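Local coordinates for uncharacterized protein (Pseudomonas aeruginosa PAO1, PDB 4R1D) that probably serves as the immunity protein Tli4, binding the type VI secretion lipase effector Tle4 and so protecting the producing cell from its own toxin, at residues B[226-231]-B[239-244]; B[176-181]-B[257-262]; B[215-220]-B[291-296]; B[232-237]-B[263-268]; B[22-27]-B[166-171]. All blocks are in the same frame, centred on the assembly; numbering follows the deposited sequence. Where two conformers were deposited one is given.

Contact 1: B[226-231]-B[239-244]; sequences EYLVAG and YTFMWE
Leu228 lays CG over one face of the Phe241 ring, off-centre toward the rim and 3.6 Å from Phe241 CD1, a CH-pi contact. The edge of this ring meets the backbone at Val229 O, 3.6 Å from Phe241 CE1. With CG anti to its carbonyl carbon (chi1 -66°), Phe241 reaches across to the facing strand. On the same face Ala230 CB rests on Tyr239 CD1 at 3.5 Å, and Glu226 CB sits at the indole edge of Trp243. On the other face Met242 bends at chi3 and turns CE back to 3.3 Å from Tyr227 O, while Val229 and Thr240 lie side by side. Behind these side chains, Val229 and Thr240 exchange two nearly straight backbone hydrogen bonds (both 173°); Met242 N to Tyr227 O is more bent, at 142°. Farther out, Trp288 of helix 281-292 meets Phe241 edge-to-face, and His217 and Arg213 hold the Glu226 carboxylate. Leu91, Ile88 and Trp96 of the other chain pack against Val229, Thr240 and Met242. Strands 225-233 and 236-245 thus form an antiparallel beta hairpin with helix 281-292 on the Leu228 and Trp243 face, and helix 191-205 and the binding partner on the other.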
# COMPACT_ATOMS: atom_id res chain seq x y z
N GLU B 226 -11.66 4.62 26.04
CA GLU B 226 -10.91 3.42 25.70
C GLU B 226 -11.81 2.24 25.39
O GLU B 226 -12.96 2.19 25.82
CB GLU B 226 -9.96 3.05 26.85
CG GLU B 226 -10.67 2.49 28.05
CD GLU B 226 -9.73 2.26 29.23
OE1 GLU B 226 -8.50 2.34 29.05
OE2 GLU B 226 -10.26 2.01 30.33
N TYR B 227 -11.25 1.28 24.67
CA TYR B 227 -11.95 0.08 24.30
C TYR B 227 -10.87 -0.99 24.33
O TYR B 227 -9.87 -0.88 23.63
CB TYR B 227 -12.52 0.24 22.88
CG TYR B 227 -13.78 -0.54 22.61
CD1 TYR B 227 -13.93 -1.84 23.08
CD2 TYR B 227 -14.82 0.02 21.88
CE1 TYR B 227 -15.09 -2.56 22.83
CE2 TYR B 227 -15.98 -0.70 21.63
CZ TYR B 227 -16.11 -1.99 22.10
OH TYR B 227 -17.26 -2.70 21.86
N LEU B 228 -11.06 -2.01 25.16
CA LEU B 228 -10.01 -2.99 25.39
C LEU B 228 -10.54 -4.39 25.12
O LEU B 228 -11.50 -4.82 25.75
CB LEU B 228 -9.54 -2.93 26.86
CG LEU B 228 -8.42 -1.97 27.28
CD1 LEU B 228 -8.60 -0.56 26.78
CD2 LEU B 228 -8.29 -1.98 28.81
N VAL B 229 -9.92 -5.11 24.19
CA VAL B 229 -10.39 -6.45 23.88
C VAL B 229 -9.25 -7.46 23.97
O VAL B 229 -8.08 -7.11 23.88
CB VAL B 229 -11.08 -6.53 22.50
CG1 VAL B 229 -12.16 -5.45 22.38
CG2 VAL B 229 -10.06 -6.39 21.38
N ALA B 230 -9.60 -8.72 24.18
CA ALA B 230 -8.61 -9.78 24.20
C ALA B 230 -9.25 -11.04 23.66
O ALA B 230 -10.48 -11.18 23.66
CB ALA B 230 -8.09 -10.01 25.61
N GLY B 231 -8.44 -11.96 23.17
CA GLY B 231 -8.96 -13.24 22.75
C GLY B 231 -7.96 -14.36 22.62
O GLY B 231 -6.76 -14.14 22.48
N TYR B 239 -4.34 -9.39 22.24
CA TYR B 239 -4.89 -8.23 22.91
C TYR B 239 -4.97 -7.08 21.92
O TYR B 239 -4.13 -6.96 21.04
CB TYR B 239 -3.96 -7.79 24.04
CG TYR B 239 -3.88 -8.76 25.19
CD1 TYR B 239 -4.84 -8.75 26.19
CD2 TYR B 239 -2.85 -9.68 25.28
CE1 TYR B 239 -4.77 -9.64 27.26
CE2 TYR B 239 -2.76 -10.58 26.34
CZ TYR B 239 -3.73 -10.55 27.33
OH TYR B 239 -3.66 -11.42 28.39
N THR B 240 -5.98 -6.23 22.09
CA THR B 240 -5.97 -4.94 21.41
C THR B 240 -6.61 -3.90 22.32
O THR B 240 -7.80 -3.95 22.60
CB THR B 240 -6.68 -4.99 20.05
OG1 THR B 240 -6.04 -5.96 19.22
CG2 THR B 240 -6.60 -3.64 19.37
N PHE B 241 -5.76 -3.01 22.84
CA PHE B 241 -6.18 -1.96 23.77
C PHE B 241 -6.07 -0.64 23.03
O PHE B 241 -5.04 -0.34 22.42
CB PHE B 241 -5.25 -1.92 25.00
CG PHE B 241 -5.32 -3.14 25.86
CD1 PHE B 241 -6.20 -4.18 25.57
CD2 PHE B 241 -4.49 -3.26 26.97
CE1 PHE B 241 -6.25 -5.31 26.38
CE2 PHE B 241 -4.53 -4.39 27.77
CZ PHE B 241 -5.41 -5.41 27.48
N MET B 242 -7.15 0.14 23.06
CA MET B 242 -7.27 1.36 22.26
C MET B 242 -7.72 2.53 23.13
O MET B 242 -8.66 2.39 23.90
CB MET B 242 -8.31 1.12 21.15
CG MET B 242 -7.95 -0.06 20.26
SD MET B 242 -9.33 -0.67 19.26
CE MET B 242 -10.13 -1.77 20.43
N TRP B 243 -7.05 3.68 23.00
CA TRP B 243 -7.36 4.86 23.82
C TRP B 243 -7.22 6.09 22.93
O TRP B 243 -6.27 6.18 22.17
CB TRP B 243 -6.35 4.94 24.97
CG TRP B 243 -6.53 6.07 25.97
CD1 TRP B 243 -7.27 6.04 27.12
CD2 TRP B 243 -5.91 7.37 25.93
NE1 TRP B 243 -7.15 7.24 27.79
CE2 TRP B 243 -6.34 8.08 27.08
CE3 TRP B 243 -5.04 8.01 25.03
CZ2 TRP B 243 -5.93 9.39 27.36
CZ3 TRP B 243 -4.64 9.32 25.30
CH2 TRP B 243 -5.08 10.00 26.46
N GLU B 244 -8.17 7.01 23.03
CA GLU B 244 -8.13 8.18 22.18
C GLU B 244 -8.77 9.39 22.83
O GLU B 244 -9.75 9.29 23.57
CB GLU B 244 -8.84 7.88 20.85
CG GLU B 244 -8.71 9.00 19.83
CD GLU B 244 -9.17 8.57 18.44
OE1 GLU B 244 -9.08 7.36 18.14
OE2 GLU B 244 -9.60 9.44 17.66

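Contact 2: B[176-181]-B[257-262]; sequences ARFEFR and LTAGLA
Segments 176-181 and 257-262 run antiparallel with axes 4.7 Å apart, and the residue pairs Arg177-Ala262, Glu179-Gly260 and Arg181-Thr258 each exchange two backbone hydrogen bonds. This is a regular antiparallel beta ladder between segments 76 residues apart in sequence, both in the C-terminal family region. Its two faces differ sharply. On the apolar one, Phe178 puts CD1 3.3 Å from Gly260 O and its far ring carbons against Ala259 CB, while Leu261 CD1 closes on Phe178 CB. CG of Phe180 is anti to the backbone N (chi1 -180°), and CE1 then crosses to Leu257 CG at 3.8 Å. Ile16, Phe14 and helix 281-292 cover this face.

The opposite face is charged and turned to the other chain of the complex. Arg181 grips the Glu179 carboxylate side-on, with NE to OE2 (3.0 Å) and NH2 to OE1 (3.1 Å); both oxygens are approached from above the carboxylate plane. Asp67 of the other chain pairs with Arg181, its Ser69 and Arg97 bind Glu179, and its Glu70 takes Arg177, so the salt bridge within the strand becomes part of an interchain ionic network. One water ties the two strands together beside these charges, donating a hydrogen bond to Glu179 OE2 and lying 2.7 Å from Thr258 OG1.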
# COMPACT_ATOMS: atom_id res chain seq x y z
N ALA B 176 4.25 -8.07 22.31
CA ALA B 176 3.53 -6.84 22.62
C ALA B 176 4.14 -5.62 21.93
O ALA B 176 5.36 -5.50 21.81
CB ALA B 176 3.48 -6.61 24.12
N ARG B 177 3.28 -4.70 21.49
CA ARG B 177 3.76 -3.41 21.03
C ARG B 177 2.83 -2.32 21.52
O ARG B 177 1.61 -2.46 21.44
CB ARG B 177 3.88 -3.36 19.50
CG ARG B 177 4.68 -2.15 18.99
CD ARG B 177 4.57 -1.95 17.46
NE ARG B 177 4.90 -3.17 16.72
CZ ARG B 177 6.13 -3.63 16.54
NH1 ARG B 177 7.16 -2.96 17.05
NH2 ARG B 177 6.33 -4.75 15.86
N PHE B 178 3.40 -1.27 22.07
CA PHE B 178 2.64 -0.09 22.47
C PHE B 178 2.93 1.03 21.48
O PHE B 178 4.07 1.18 21.04
CB PHE B 178 3.00 0.32 23.90
CG PHE B 178 2.41 1.64 24.33
CD1 PHE B 178 1.12 1.70 24.85
CD2 PHE B 178 3.13 2.82 24.22
CE1 PHE B 178 0.57 2.93 25.24
CE2 PHE B 178 2.59 4.04 24.59
CZ PHE B 178 1.30 4.10 25.10
N GLU B 179 1.92 1.80 21.13
CA GLU B 179 2.16 3.00 20.33
C GLU B 179 1.41 4.22 20.85
O GLU B 179 0.30 4.12 21.39
CB GLU B 179 1.86 2.78 18.84
CG GLU B 179 0.51 2.18 18.54
CD GLU B 179 -0.01 2.61 17.17
OE1 GLU B 179 0.45 2.05 16.13
OE2 GLU B 179 -0.85 3.52 17.13
N PHE B 180 2.04 5.38 20.68
CA PHE B 180 1.58 6.67 21.20
C PHE B 180 1.71 7.68 20.06
O PHE B 180 2.79 7.84 19.49
CB PHE B 180 2.48 7.05 22.39
CG PHE B 180 2.13 8.36 23.06
CD1 PHE B 180 0.82 8.76 23.23
CD2 PHE B 180 3.14 9.18 23.56
CE1 PHE B 180 0.52 9.96 23.87
CE2 PHE B 180 2.85 10.38 24.20
CZ PHE B 180 1.53 10.77 24.35
N ARG B 181 0.61 8.33 19.69
CA ARG B 181 0.63 9.28 18.58
C ARG B 181 -0.13 10.54 18.95
O ARG B 181 -1.11 10.47 19.69
CB ARG B 181 -0.07 8.67 17.35
CG ARG B 181 0.54 7.38 16.84
CD ARG B 181 -0.12 6.84 15.58
NE ARG B 181 0.47 5.53 15.32
CZ ARG B 181 1.64 5.36 14.73
NH1 ARG B 181 2.32 6.41 14.28
NH2 ARG B 181 2.14 4.13 14.58
N LEU B 257 -5.08 12.47 20.14
CA LEU B 257 -4.08 11.66 20.84
C LEU B 257 -4.53 10.21 20.86
O LEU B 257 -5.66 9.91 21.18
CB LEU B 257 -3.92 12.15 22.28
CG LEU B 257 -2.57 11.98 22.98
CD1 LEU B 257 -1.55 12.91 22.37
CD2 LEU B 257 -2.71 12.27 24.47
N THR B 258 -3.63 9.30 20.51
CA THR B 258 -3.98 7.90 20.62
C THR B 258 -2.90 7.15 21.39
O THR B 258 -1.72 7.51 21.36
CB THR B 258 -4.19 7.21 19.24
OG1 THR B 258 -2.98 7.28 18.47
CG2 THR B 258 -5.35 7.86 18.47
N ALA B 259 -3.34 6.12 22.10
CA ALA B 259 -2.45 5.16 22.73
C ALA B 259 -3.03 3.79 22.44
O ALA B 259 -4.25 3.59 22.51
CB ALA B 259 -2.37 5.41 24.25
N GLY B 260 -2.17 2.83 22.10
CA GLY B 260 -2.66 1.50 21.76
C GLY B 260 -1.66 0.46 22.19
O GLY B 260 -0.46 0.71 22.18
N LEU B 261 -2.16 -0.70 22.59
CA LEU B 261 -1.30 -1.82 22.93
C LEU B 261 -1.87 -3.05 22.26
O LEU B 261 -3.03 -3.39 22.45
CB LEU B 261 -1.25 -2.01 24.45
CG LEU B 261 -0.38 -3.16 24.95
CD1 LEU B 261 1.07 -2.79 24.80
CD2 LEU B 261 -0.69 -3.45 26.43
N ALA B 262 -1.04 -3.71 21.46
CA ALA B 262 -1.51 -4.90 20.75
C ALA B 262 -0.59 -6.09 20.99
O ALA B 262 0.63 -5.94 21.15
CB ALA B 262 -1.58 -4.62 19.28
O HOH W 1 -1.50 5.15 19.20

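Contact 3: B[215-220]-B[291-296]; sequences GKHPVG and IVDSIR
Val219 and His217 press on the C-terminal part of helix 281-292 and the type I turn from Val292 to Ile295. The dense part centres on Val219. CG1, anti to the backbone N (chi1 178°), points into the turn and lies only 3.1 Å from Ile295 O, with Asp293 O also close; CG2 meets Val292 CG1 at 3.8 Å, the two valines crossing at about a right angle. Val292 CG1 also covers one face of the His217 imidazole, offset toward its rim, in a CH-pi contact. Trp243, which meets the His217 ring edge-to-face and touches Val219, Val292 and Ile295, fills in beside them.

The solvent side is held by polar bonds and water instead. His217 NE2 donates a nearly straight bond (171°) to Asp293 OD1 at 2.7 Å; Asp293 OD1 lies in the ring plane, but the nitrogen approaches it on the syn side from well out of the carboxylate plane, the two planes being 59° apart. Water also donates to Asp293 OD1, and a second water links Val219 O with Ile295 O, 2.6 Å from the latter. On the inner side His217 ND1 bonds Glu226 OE1, so the imidazole is fixed between two carboxylates, consistent with a cationic ring. A His-carboxylate hydrogen bond thus joins the loop after strand 209-214 to the end of helix 281-292.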
# COMPACT_ATOMS: atom_id res chain seq x y z
N GLY B 215 -15.19 2.29 27.86
CA GLY B 215 -15.75 3.48 28.46
C GLY B 215 -14.76 4.61 28.57
O GLY B 215 -13.77 4.64 27.85
N LYS B 216 -15.03 5.54 29.48
CA LYS B 216 -14.16 6.70 29.65
C LYS B 216 -12.89 6.34 30.41
O LYS B 216 -12.90 5.48 31.29
CB LYS B 216 -14.90 7.82 30.38
CG LYS B 216 -16.21 8.19 29.71
CD LYS B 216 -16.76 9.49 30.26
CE LYS B 216 -18.01 9.92 29.50
NZ LYS B 216 -18.58 11.17 30.08
N HIS B 217 -11.80 7.00 30.04
CA HIS B 217 -10.52 6.86 30.73
C HIS B 217 -9.80 8.19 30.67
O HIS B 217 -8.83 8.36 29.94
CB HIS B 217 -9.66 5.74 30.12
CG HIS B 217 -8.42 5.44 30.90
ND1 HIS B 217 -7.78 4.22 30.85
CD2 HIS B 217 -7.69 6.21 31.75
CE1 HIS B 217 -6.72 4.25 31.64
NE2 HIS B 217 -6.65 5.45 32.20
N PRO B 218 -10.31 9.16 31.42
CA PRO B 218 -9.65 10.46 31.49
C PRO B 218 -8.29 10.28 32.14
O PRO B 218 -8.14 9.38 32.96
CB PRO B 218 -10.58 11.27 32.41
CG PRO B 218 -11.28 10.25 33.25
CD PRO B 218 -11.44 9.04 32.36
N VAL B 219 -7.33 11.10 31.73
CA VAL B 219 -6.00 11.14 32.33
C VAL B 219 -5.75 12.61 32.57
O VAL B 219 -5.46 13.39 31.64
CB VAL B 219 -4.91 10.58 31.39
CG1 VAL B 219 -3.53 10.70 32.03
CG2 VAL B 219 -5.21 9.14 31.03
N GLY B 220 -5.91 13.02 33.83
CA GLY B 220 -5.89 14.43 34.14
C GLY B 220 -6.96 15.12 33.31
O GLY B 220 -8.08 14.64 33.22
N ILE B 291 1.08 2.98 31.93
CA ILE B 291 1.56 3.83 30.84
C ILE B 291 0.59 4.96 30.49
O ILE B 291 0.96 6.12 30.41
CB ILE B 291 1.88 3.02 29.58
CG1 ILE B 291 3.09 2.12 29.81
CG2 ILE B 291 2.19 3.96 28.42
CD1 ILE B 291 3.39 1.20 28.64
N VAL B 292 -0.67 4.60 30.25
CA VAL B 292 -1.65 5.59 29.80
C VAL B 292 -1.85 6.68 30.86
O VAL B 292 -1.92 7.85 30.55
CB VAL B 292 -2.99 4.92 29.42
CG1 VAL B 292 -4.11 5.94 29.29
CG2 VAL B 292 -2.81 4.11 28.12
N ASP B 293 -1.91 6.27 32.12
CA ASP B 293 -2.12 7.24 33.19
C ASP B 293 -0.94 8.20 33.36
O ASP B 293 -1.05 9.19 34.08
CB ASP B 293 -2.44 6.53 34.50
CG ASP B 293 -3.85 5.97 34.53
OD1 ASP B 293 -4.74 6.51 33.83
OD2 ASP B 293 -4.07 4.99 35.26
N SER B 294 0.19 7.92 32.70
CA SER B 294 1.35 8.79 32.76
C SER B 294 1.38 9.85 31.65
O SER B 294 2.27 10.69 31.62
CB SER B 294 2.65 7.97 32.74
OG SER B 294 3.02 7.61 31.41
N ILE B 295 0.41 9.79 30.74
CA ILE B 295 0.37 10.74 29.62
C ILE B 295 -0.10 12.12 30.07
O ILE B 295 -1.19 12.25 30.65
CB ILE B 295 -0.57 10.25 28.51
CG1 ILE B 295 -0.11 8.88 27.99
CG2 ILE B 295 -0.70 11.30 27.40
CD1 ILE B 295 -1.08 8.22 27.00
N ARG B 296 0.71 13.13 29.82
CA ARG B 296 0.32 14.51 30.12
C ARG B 296 1.05 15.52 29.23
O ARG B 296 2.15 15.26 28.75
CB ARG B 296 0.53 14.83 31.61
CG ARG B 296 1.98 15.04 32.06
CD ARG B 296 2.70 13.73 32.26
NE ARG B 296 3.91 13.89 33.08
CZ ARG B 296 4.75 12.91 33.37
NH1 ARG B 296 4.55 11.68 32.91
NH2 ARG B 296 5.82 13.15 34.13
O HOH W 2 -5.69 8.64 35.25
O HOH W 3 -2.69 14.22 31.59

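Contact 4: B[232-237]-B[263-268]; sequences SDKGQR and VLERSN
Gln236 NE2 is held by two acceptors: Arg266 O at 2.7 Å and a water at 3.0 Å. The glutamine belongs to a beta hairpin closed by a type I' turn, Asp233 to Gln236, and its side chain reaches from there to the loop that follows strand 256-263. Both ends of the amide are used on one residue. Arg266 N donates to Gln236 OE1 (2.9 Å, 174°), while NE2 returns a bond to Arg266 O, which lies in the amide plane of the glutamine. The side-chain amide thereby pairs with the backbone N-H and C=O of Arg266 much as a neighbouring strand would. CG between the backbone N and the carbonyl carbon (chi1 66°), followed by an extended chain, carries the amide across to this position. The water bound to NE2 also donates to Lys234 O, at the turn, and to Asn268 OD1, although Asn268 is poorly ordered.

Nearer to solvent, a salt bridge makes the second link. The extended side chain of Lys234, at the exposed tip of the hairpin, crosses that of Glu265 at about a right angle. Phe85 of the other chain packs on both Gln236 and Glu265, so the loop and the turn both take part in the protein-protein interface. Carbon packing is slight: Val263 CG1 touches only a backbone oxygen of the facing segment, Arg237 O, at 3.8 Å. Lys234 NZ reaches Glu265 OE2 on its syn side at 2.8 Å, and one water accepts from NZ while donating to Glu265 OE1.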
# COMPACT_ATOMS: atom_id res chain seq x y z
N SER B 232 -8.47 -15.58 22.65
CA SER B 232 -7.62 -16.76 22.60
C SER B 232 -7.97 -17.66 21.44
O SER B 232 -9.14 -17.92 21.18
CB SER B 232 -7.74 -17.53 23.91
OG SER B 232 -7.15 -16.81 24.98
N ASP B 233 -6.95 -18.13 20.74
CA ASP B 233 -7.12 -19.12 19.68
C ASP B 233 -5.78 -19.79 19.44
O ASP B 233 -4.74 -19.17 19.59
CB ASP B 233 -7.61 -18.46 18.39
CG ASP B 233 -8.14 -19.47 17.38
OD1 ASP B 233 -8.21 -19.14 16.18
OD2 ASP B 233 -8.51 -20.59 17.80
N LYS B 234 -5.81 -21.07 19.08
CA LYS B 234 -4.58 -21.80 18.79
C LYS B 234 -3.67 -21.88 20.01
O LYS B 234 -2.47 -22.09 19.88
CB LYS B 234 -3.82 -21.13 17.63
CG LYS B 234 -4.64 -20.95 16.37
CD LYS B 234 -3.82 -20.33 15.24
CE LYS B 234 -4.70 -20.04 14.03
NZ LYS B 234 -3.99 -19.33 12.93
N GLY B 235 -4.24 -21.70 21.19
CA GLY B 235 -3.45 -21.79 22.40
C GLY B 235 -2.55 -20.59 22.64
O GLY B 235 -1.57 -20.69 23.37
N GLN B 236 -2.87 -19.45 22.02
CA GLN B 236 -2.22 -18.20 22.41
C GLN B 236 -3.25 -17.10 22.60
O GLN B 236 -4.37 -17.17 22.08
CB GLN B 236 -1.13 -17.79 21.42
CG GLN B 236 -1.63 -17.42 20.04
CD GLN B 236 -0.50 -17.08 19.08
OE1 GLN B 236 -0.01 -15.94 19.04
NE2 GLN B 236 -0.07 -18.07 18.30
N ARG B 237 -2.86 -16.08 23.35
CA ARG B 237 -3.77 -14.99 23.69
C ARG B 237 -3.34 -13.70 23.01
O ARG B 237 -2.17 -13.32 23.07
CB ARG B 237 -3.83 -14.78 25.20
CG ARG B 237 -4.90 -13.78 25.64
CD ARG B 237 -5.67 -14.34 26.84
NE ARG B 237 -6.74 -13.48 27.32
CZ ARG B 237 -8.02 -13.63 27.02
NH1 ARG B 237 -8.41 -14.60 26.19
NH2 ARG B 237 -8.92 -12.80 27.53
N VAL B 263 -1.19 -7.27 21.01
CA VAL B 263 -0.47 -8.53 20.81
C VAL B 263 -1.13 -9.26 19.66
O VAL B 263 -2.22 -9.80 19.81
CB VAL B 263 -0.48 -9.43 22.06
CG1 VAL B 263 0.26 -10.74 21.76
CG2 VAL B 263 0.17 -8.73 23.23
N LEU B 264 -0.48 -9.23 18.50
CA LEU B 264 -0.98 -9.90 17.30
C LEU B 264 -0.53 -11.36 17.30
O LEU B 264 0.25 -11.79 18.15
CB LEU B 264 -0.48 -9.20 16.04
CG LEU B 264 -0.74 -7.69 16.03
CD1 LEU B 264 -0.12 -7.03 14.79
CD2 LEU B 264 -2.23 -7.41 16.12
N GLU B 265 -1.06 -12.13 16.36
CA GLU B 265 -0.69 -13.53 16.24
C GLU B 265 0.81 -13.69 16.07
O GLU B 265 1.43 -12.98 15.29
CB GLU B 265 -1.43 -14.17 15.07
CG GLU B 265 -1.16 -15.66 14.90
CD GLU B 265 -2.09 -16.33 13.91
OE1 GLU B 265 -2.88 -15.64 13.23
OE2 GLU B 265 -2.04 -17.57 13.80
N ARG B 266 1.40 -14.61 16.84
CA ARG B 266 2.79 -14.99 16.67
C ARG B 266 2.85 -16.49 16.50
O ARG B 266 1.85 -17.19 16.65
CB ARG B 266 3.62 -14.59 17.87
CG ARG B 266 4.14 -13.18 17.81
CD ARG B 266 4.60 -12.76 19.18
NE ARG B 266 3.63 -13.17 20.19
CZ ARG B 266 3.94 -13.88 21.26
NH1 ARG B 266 5.19 -14.25 21.47
NH2 ARG B 266 2.99 -14.21 22.13
N SER B 267 4.03 -17.02 16.19
CA SER B 267 4.06 -18.43 15.87
C SER B 267 4.62 -19.32 16.95
O SER B 267 5.36 -18.89 17.84
CB SER B 267 4.77 -18.70 14.56
OG SER B 267 4.65 -20.07 14.22
N ASN B 268 4.24 -20.59 16.85
CA ASN B 268 4.82 -21.63 17.65
C ASN B 268 6.30 -21.70 17.32
O ASN B 268 6.70 -21.50 16.18
CB ASN B 268 4.13 -22.95 17.32
CG ASN B 268 2.62 -22.82 17.28
OD1 ASN B 268 2.03 -22.11 18.09
ND2 ASN B 268 1.99 -23.50 16.33
O HOH W 4 -4.74 -16.94 11.75
O HOH W 5 -0.46 -20.97 18.72

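Contact 5: B[22-27]-B[166-171]; sequences AVINAG and VGVTFP
Asn25 and Gly167 exchange two short, nearly linear backbone hydrogen bonds, with Gly167 N to Asn25 O at 2.8 Å and Asn25 N to Gly167 O at 2.9 Å. Val23 and Thr169 form the next such pair, and their two bonds are 2.9 Å each, between Val23 N and Thr169 O and between Thr169 N and Val23 O. Together they make an antiparallel beta ladder, with strand directions 169° apart, that joins strand 23-30 of the N-terminal family region to strand 162-169 of the C-terminal one. The pairing thus links segments 139 residues apart in sequence. Between the hydrogen-bonded pairs, the CA atoms of Ile24 and Val168 approach the carbonyl oxygens of Gly167 and Val23 respectively in CA-H...O contacts.

The packing around this backbone is aliphatic on one face. Ile24 CG2, anti to its backbone N, crosses to Val166 CG1 at 3.6 Å, and the other branch of that valine, CG2, meets Ala26 CB. Just before strand 23-30, Ala22 CB lies against Val168 CG1, also at 3.6 Å. Leu18 touches both Ile24 and Val168, and Phe11 both Ile24 and Val166, so the N-terminal strands 7-11 and 14-18 lie over this face.

The other face is more polar. Gly167 brings no side chain to it beside Asn25, on which Ala66 of the other chain packs. Farther along, the side chains of Val23 and Thr169 meet at a slant, the hydroxyl OG1 of Thr169 resting 3.4 Å from Val23 CB.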
# COMPACT_ATOMS: atom_id res chain seq x y z
N ALA B 22 12.39 -0.52 27.96
CA ALA B 22 11.55 -0.34 26.78
C ALA B 22 12.41 -0.02 25.57
O ALA B 22 13.35 0.78 25.66
CB ALA B 22 10.53 0.77 27.02
N VAL B 23 12.09 -0.64 24.44
CA VAL B 23 12.78 -0.38 23.18
C VAL B 23 11.88 0.55 22.36
O VAL B 23 10.77 0.17 22.00
CB VAL B 23 13.00 -1.69 22.39
CG1 VAL B 23 13.73 -1.40 21.08
CG2 VAL B 23 13.78 -2.69 23.24
N ILE B 24 12.39 1.74 22.07
CA ILE B 24 11.58 2.85 21.56
C ILE B 24 12.02 3.30 20.17
O ILE B 24 13.21 3.52 19.93
CB ILE B 24 11.68 4.06 22.52
CG1 ILE B 24 11.24 3.67 23.93
CG2 ILE B 24 10.87 5.25 22.01
CD1 ILE B 24 11.69 4.66 25.01
N ASN B 25 11.07 3.42 19.26
CA ASN B 25 11.32 3.98 17.94
C ASN B 25 10.33 5.12 17.70
O ASN B 25 9.13 4.92 17.83
CB ASN B 25 11.14 2.91 16.86
CG ASN B 25 12.30 1.95 16.80
OD1 ASN B 25 13.31 2.23 16.16
ND2 ASN B 25 12.18 0.82 17.50
N ALA B 26 10.84 6.30 17.38
CA ALA B 26 10.00 7.49 17.26
C ALA B 26 10.16 8.18 15.92
O ALA B 26 11.23 8.16 15.30
CB ALA B 26 10.30 8.47 18.37
N GLY B 27 9.07 8.82 15.49
CA GLY B 27 9.09 9.65 14.30
C GLY B 27 8.32 10.93 14.57
O GLY B 27 7.34 10.93 15.32
N VAL B 166 5.19 7.06 18.18
CA VAL B 166 6.21 6.36 18.94
C VAL B 166 5.76 4.94 19.11
O VAL B 166 4.61 4.69 19.43
CB VAL B 166 6.43 7.00 20.33
CG1 VAL B 166 7.50 6.25 21.09
CG2 VAL B 166 6.79 8.47 20.19
N GLY B 167 6.67 4.00 18.87
CA GLY B 167 6.38 2.58 19.02
C GLY B 167 7.32 1.97 20.04
O GLY B 167 8.50 2.31 20.06
N VAL B 168 6.79 1.09 20.88
CA VAL B 168 7.54 0.59 22.02
C VAL B 168 7.36 -0.90 22.17
O VAL B 168 6.23 -1.40 22.12
CB VAL B 168 7.04 1.27 23.32
CG1 VAL B 168 7.95 0.92 24.50
CG2 VAL B 168 6.98 2.77 23.13
N THR B 169 8.47 -1.62 22.36
CA THR B 169 8.38 -3.03 22.74
C THR B 169 9.01 -3.27 24.11
O THR B 169 9.77 -2.44 24.62
CB THR B 169 8.98 -3.99 21.68
OG1 THR B 169 10.40 -3.79 21.58
CG2 THR B 169 8.33 -3.75 20.30
N PHE B 170 8.66 -4.41 24.69
CA PHE B 170 9.03 -4.73 26.06
C PHE B 170 9.67 -6.10 26.10
O PHE B 170 9.02 -7.10 25.81
CB PHE B 170 7.78 -4.71 26.95
CG PHE B 170 6.93 -3.47 26.79
CD1 PHE B 170 7.11 -2.38 27.61
CD2 PHE B 170 5.95 -3.41 25.80
CE1 PHE B 170 6.35 -1.24 27.46
CE2 PHE B 170 5.18 -2.27 25.65
CZ PHE B 170 5.37 -1.18 26.48
N PRO B 171 10.97 -6.16 26.44
CA PRO B 171 11.69 -7.44 26.48
C PRO B 171 10.91 -8.54 27.21
O PRO B 171 10.85 -9.67 26.73
CB PRO B 171 12.97 -7.09 27.23
CG PRO B 171 13.24 -5.68 26.83
CD PRO B 171 11.88 -5.02 26.65

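Overall arrangement
Contacts 1, 2 and 5 are successive antiparallel pairings: strand 236-245 of contact 1 bonds to strand 256-263 of contact 2, whose other strand bonds to strand 162-169 of contact 5. Contacts 1 and 2 are buried, with aromatic and aliphatic side chains toward helix 281-292, whereas contact 5 is partly exposed, aliphatic on one face and more polar on the other. Contact 2 alone of these salt-bridges to the partner through a charged face. Contact 3 secures the end of that helix, its Val292 and Ile295 packing on contacts 1 and 2. Contact 4, farthest out at the turn of contact 1's hairpin, depends on polar bonds and water. Only contact 3 is untouched by the other chain.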